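Local coordinates for protein Nsp15 (Middle East respiratory syndrome-related coronavirus, PDB 5YVD) that probably cleaves RNA as a uridylate-specific endoribonuclease of the EndoU family, working as a hexamer during coronavirus infection, at residues G1-G13 and G17-D29. Residues are numbered along the deposited sequence; the frame is centred on the assembly and turned at random.
Sequences GLENIAFNVVKQG and GVEGELPVAVVND
With CG anti to the backbone N in both Asn4 (chi1 171°) and Phe7 (chi1 -180°), and Asn8 turned the other way, CG beside its N (chi1 -76°), three side chains of helix 2-12 meet the extended residues 18-22 in the N-terminal oligomerisation domain of Nsp15. This segment runs back along the helix before entering strand 24-27, an outermost strand, within this chain, of a three-stranded antiparallel sheet. The Asn4 amide spends both N-H groups on it: ND2 reaches Gly20 O at 2.8 Å and Val18 O at 3.0 Å, both bonds nearly straight and in the carbonyl plane on a lone pair. Asn8 ND2 shares Val18 O, but approaches tilted from the carbonyl plane, and gives its other hydrogen to the backbone O of Asn4, one turn back in the helix, so Val18 O is gripped by both amides and the Asn8 amide is fixed from two sides; Asn8 OD1 accepts from Ile16 N and, weakly, from Val18 N.

Gly20 lies flat against the Phe7 ring, its CA 3.5 Å from the centroid in a CH-pi contact over one face. Val18 CG1 stands at the ring edge, and Lys11 CB lies over the opposite face. Farther on, Leu22 N bonds to Glu3 O at 3.0 Å, and hydrophobic packing takes over: Leu22 CD1 touches Val10 CG2, while Val24 splits its methyls between Ala6 and Leu2. Met42 of strand 38-44 also packs on Ala6 and Val10. The Glu3 carboxylate turns to the second subunit and bonds to Leu2 N there, and Leu2 and Val26 pack on their counterparts in that subunit. Within the chain these two also meet, Leu2 CD2 lying 4.2 Å from Val26 CG2.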
loop_
_atom_site.group_PDB
_atom_site.type_symbol
_atom_site.label_atom_id
_atom_site.label_comp_id
_atom_site.label_asym_id
_atom_site.label_seq_id
_atom_site.Cartn_x
_atom_site.Cartn_y
_atom_site.Cartn_z
ATOM N N GLY A 1 15.624 -1.914 19.645
ATOM C CA GLY A 1 14.229 -2.212 19.198
ATOM C C GLY A 1 13.376 -0.995 18.856
ATOM O O GLY A 1 13.518 0.116 19.408
ATOM N N LEU A 2 12.455 -1.231 17.935
ATOM C CA LEU A 2 11.570 -0.205 17.411
ATOM C C LEU A 2 11.091 0.838 18.407
ATOM O O LEU A 2 11.337 2.035 18.210
ATOM C CB LEU A 2 10.360 -0.864 16.762
ATOM C CG LEU A 2 9.372 0.058 16.062
ATOM C CD1 LEU A 2 9.970 0.920 14.941
ATOM C CD2 LEU A 2 8.302 -0.851 15.522
ATOM N N GLU A 3 10.392 0.418 19.459
ATOM C CA GLU A 3 9.830 1.434 20.379
ATOM C C GLU A 3 10.881 2.156 21.186
ATOM O O GLU A 3 10.658 3.280 21.634
ATOM C CB GLU A 3 8.699 0.944 21.284
ATOM C CG GLU A 3 8.460 -0.533 21.398
ATOM C CD GLU A 3 7.808 -1.099 20.170
ATOM O OE1 GLU A 3 6.637 -0.735 19.910
ATOM O OE2 GLU A 3 8.489 -1.903 19.482
ATOM N N ASN A 4 12.038 1.536 21.327
ATOM C CA ASN A 4 13.158 2.153 22.019
ATOM C C ASN A 4 13.816 3.211 21.141
ATOM O O ASN A 4 14.248 4.277 21.605
ATOM C CB ASN A 4 14.184 1.103 22.435
ATOM C CG ASN A 4 15.439 1.719 22.959
ATOM O OD1 ASN A 4 16.492 1.595 22.353
ATOM N ND2 ASN A 4 15.327 2.439 24.060
ATOM N N ILE A 5 13.870 2.911 19.860
ATOM C CA ILE A 5 14.379 3.856 18.895
ATOM C C ILE A 5 13.478 5.074 18.857
ATOM O O ILE A 5 13.950 6.202 18.899
ATOM C CB ILE A 5 14.470 3.184 17.525
ATOM C CG1 ILE A 5 15.634 2.210 17.550
ATOM C CG2 ILE A 5 14.629 4.214 16.423
ATOM C CD1 ILE A 5 15.470 1.048 16.616
ATOM N N ALA A 6 12.172 4.836 18.801
ATOM C CA ALA A 6 11.200 5.918 18.890
ATOM C C ALA A 6 11.428 6.778 20.123
ATOM O O ALA A 6 11.232 7.984 20.090
ATOM C CB ALA A 6 9.793 5.347 18.910
ATOM N N PHE A 7 11.837 6.153 21.216
ATOM C CA PHE A 7 12.003 6.872 22.468
ATOM C C PHE A 7 13.214 7.788 22.391
ATOM O O PHE A 7 13.139 8.956 22.730
ATOM C CB PHE A 7 12.125 5.873 23.619
ATOM C CG PHE A 7 12.301 6.508 24.976
ATOM C CD1 PHE A 7 11.195 6.788 25.773
ATOM C CD2 PHE A 7 13.587 6.777 25.471
ATOM C CE1 PHE A 7 11.360 7.368 27.026
ATOM C CE2 PHE A 7 13.755 7.336 26.716
ATOM C CZ PHE A 7 12.640 7.641 27.498
ATOM N N ASN A 8 14.324 7.252 21.910
ATOM C CA ASN A 8 15.526 8.058 21.688
ATOM C C ASN A 8 15.230 9.255 20.753
ATOM O O ASN A 8 15.598 10.398 21.047
ATOM C CB ASN A 8 16.656 7.191 21.103
ATOM C CG ASN A 8 17.321 6.307 22.136
ATOM O OD1 ASN A 8 18.483 6.505 22.468
ATOM N ND2 ASN A 8 16.599 5.313 22.632
ATOM N N VAL A 9 14.543 8.997 19.639
ATOM C CA VAL A 9 14.278 10.058 18.668
ATOM C C VAL A 9 13.469 11.197 19.284
ATOM O O VAL A 9 13.736 12.378 18.996
ATOM C CB VAL A 9 13.560 9.531 17.424
ATOM C CG1 VAL A 9 12.894 10.654 16.632
ATOM C CG2 VAL A 9 14.548 8.794 16.543
ATOM N N VAL A 10 12.503 10.846 20.129
ATOM C CA VAL A 10 11.595 11.832 20.676
ATOM C C VAL A 10 12.257 12.559 21.824
ATOM O O VAL A 10 12.139 13.767 21.946
ATOM C CB VAL A 10 10.292 11.185 21.197
ATOM C CG1 VAL A 10 9.384 12.220 21.836
ATOM C CG2 VAL A 10 9.563 10.488 20.064
ATOM N N LYS A 11 12.957 11.808 22.663
ATOM C CA LYS A 11 13.452 12.337 23.928
ATOM C C LYS A 11 14.841 12.905 23.760
ATOM O O LYS A 11 15.231 13.812 24.470
ATOM C CB LYS A 11 13.487 11.245 24.983
ATOM C CG LYS A 11 12.662 11.574 26.203
ATOM C CD LYS A 11 11.158 11.476 25.969
ATOM C CE LYS A 11 10.409 11.963 27.209
ATOM N NZ LYS A 11 8.953 11.673 27.223
ATOM N N GLN A 12 15.580 12.385 22.800
ATOM C CA GLN A 12 16.998 12.673 22.717
ATOM C C GLN A 12 17.382 13.235 21.331
ATOM O O GLN A 12 18.538 13.598 21.089
ATOM C CB GLN A 12 17.744 11.381 23.068
ATOM C CG GLN A 12 18.865 11.510 24.069
ATOM C CD GLN A 12 18.497 12.242 25.343
ATOM O OE1 GLN A 12 18.101 11.634 26.322
ATOM N NE2 GLN A 12 18.673 13.549 25.345
ATOM N N GLY A 13 16.400 13.336 20.441
ATOM C CA GLY A 13 16.605 13.902 19.121
ATOM C C GLY A 13 17.081 12.904 18.085
ATOM O O GLY A 13 16.827 13.088 16.907
ATOM N N GLY A 17 21.343 5.326 22.397
ATOM C CA GLY A 17 21.406 4.131 23.265
ATOM C C GLY A 17 20.752 4.253 24.640
ATOM O O GLY A 17 20.878 3.366 25.459
ATOM N N VAL A 18 20.033 5.336 24.895
ATOM C CA VAL A 18 19.301 5.491 26.144
ATOM C C VAL A 18 18.142 4.499 26.212
ATOM O O VAL A 18 17.603 4.116 25.190
ATOM C CB VAL A 18 18.792 6.934 26.272
ATOM C CG1 VAL A 18 17.481 7.021 27.018
ATOM C CG2 VAL A 18 19.855 7.783 26.950
ATOM N N GLU A 19 17.766 4.090 27.421
ATOM C CA GLU A 19 16.674 3.147 27.622
ATOM C C GLU A 19 15.332 3.842 27.679
ATOM O O GLU A 19 15.247 4.962 28.162
ATOM C CB GLU A 19 16.889 2.311 28.894
ATOM C CG GLU A 19 17.349 0.899 28.570
ATOM C CD GLU A 19 18.015 0.203 29.745
ATOM O OE1 GLU A 19 17.462 0.237 30.880
ATOM O OE2 GLU A 19 19.093 -0.389 29.511
ATOM N N GLY A 20 14.291 3.156 27.189
ATOM C CA GLY A 20 12.917 3.686 27.193
ATOM C C GLY A 20 12.107 3.147 26.042
ATOM O O GLY A 20 12.687 2.666 25.065
ATOM N N GLU A 21 10.776 3.204 26.163
ATOM C CA GLU A 21 9.854 2.724 25.112
ATOM C C GLU A 21 8.766 3.742 24.815
ATOM O O GLU A 21 8.298 4.414 25.716
ATOM C CB GLU A 21 9.186 1.401 25.518
ATOM C CG GLU A 21 9.831 0.150 24.928
ATOM C CD GLU A 21 11.116 -0.254 25.640
ATOM O OE1 GLU A 21 11.092 -0.303 26.885
ATOM O OE2 GLU A 21 12.147 -0.537 24.972
ATOM N N LEU A 22 8.365 3.855 23.553
ATOM C CA LEU A 22 7.142 4.571 23.207
ATOM C C LEU A 22 6.242 3.665 22.370
ATOM O O LEU A 22 6.724 2.813 21.666
ATOM C CB LEU A 22 7.471 5.838 22.423
ATOM C CG LEU A 22 8.110 7.010 23.196
ATOM C CD1 LEU A 22 8.251 8.199 22.252
ATOM C CD2 LEU A 22 7.338 7.413 24.454
ATOM N N PRO A 23 4.923 3.838 22.443
ATOM C CA PRO A 23 4.110 3.025 21.525
ATOM C C PRO A 23 4.248 3.540 20.098
ATOM O O PRO A 23 4.295 4.741 19.898
ATOM C CB PRO A 23 2.684 3.198 22.038
ATOM C CG PRO A 23 2.715 4.373 22.967
ATOM C CD PRO A 23 4.131 4.762 23.268
ATOM N N VAL A 24 4.328 2.625 19.135
ATOM C CA VAL A 24 4.585 2.934 17.729
ATOM C C VAL A 24 3.615 2.159 16.827
ATOM O O VAL A 24 3.416 0.960 17.028
ATOM C CB VAL A 24 6.018 2.505 17.339
ATOM C CG1 VAL A 24 6.271 2.672 15.848
ATOM C CG2 VAL A 24 7.051 3.301 18.120
ATOM N N ALA A 25 3.029 2.831 15.839
ATOM C CA ALA A 25 2.400 2.147 14.684
ATOM C C ALA A 25 3.215 2.289 13.415
ATOM O O ALA A 25 3.737 3.342 13.139
ATOM C CB ALA A 25 0.999 2.691 14.445
ATOM N N VAL A 26 3.323 1.225 12.644
ATOM C CA VAL A 26 3.915 1.294 11.289
ATOM C C VAL A 26 2.821 1.160 10.232
ATOM O O VAL A 26 2.274 0.080 10.031
ATOM C CB VAL A 26 4.941 0.175 11.012
ATOM C CG1 VAL A 26 5.584 0.364 9.642
ATOM C CG2 VAL A 26 6.009 0.139 12.094
ATOM N N VAL A 27 2.531 2.252 9.542
ATOM C CA VAL A 27 1.405 2.295 8.662
ATOM C C VAL A 27 1.906 2.652 7.285
ATOM O O VAL A 27 2.125 3.823 6.974
ATOM C CB VAL A 27 0.355 3.334 9.133
ATOM C CG1 VAL A 27 -0.956 3.133 8.371
ATOM C CG2 VAL A 27 0.130 3.265 10.646
ATOM N N ASN A 28 2.058 1.617 6.464
ATOM C CA ASN A 28 2.541 1.719 5.094
ATOM C C ASN A 28 3.925 2.368 5.134
ATOM O O ASN A 28 4.852 1.821 5.712
ATOM C CB ASN A 28 1.542 2.496 4.208
ATOM C CG ASN A 28 0.176 1.824 4.123
ATOM O OD1 ASN A 28 -0.839 2.490 4.266
ATOM N ND2 ASN A 28 0.146 0.501 3.887
ATOM N N ASP A 29 4.040 3.546 4.536
ATOM C CA ASP A 29 5.289 4.276 4.486
ATOM C C ASP A 29 5.564 5.145 5.730
ATOM O O ASP A 29 6.602 5.811 5.791
ATOM C CB ASP A 29 5.267 5.149 3.234
ATOM C CG ASP A 29 4.184 6.219 3.294
ATOM O OD1 ASP A 29 4.440 7.367 2.888
ATOM O OD2 ASP A 29 3.073 5.914 3.785
#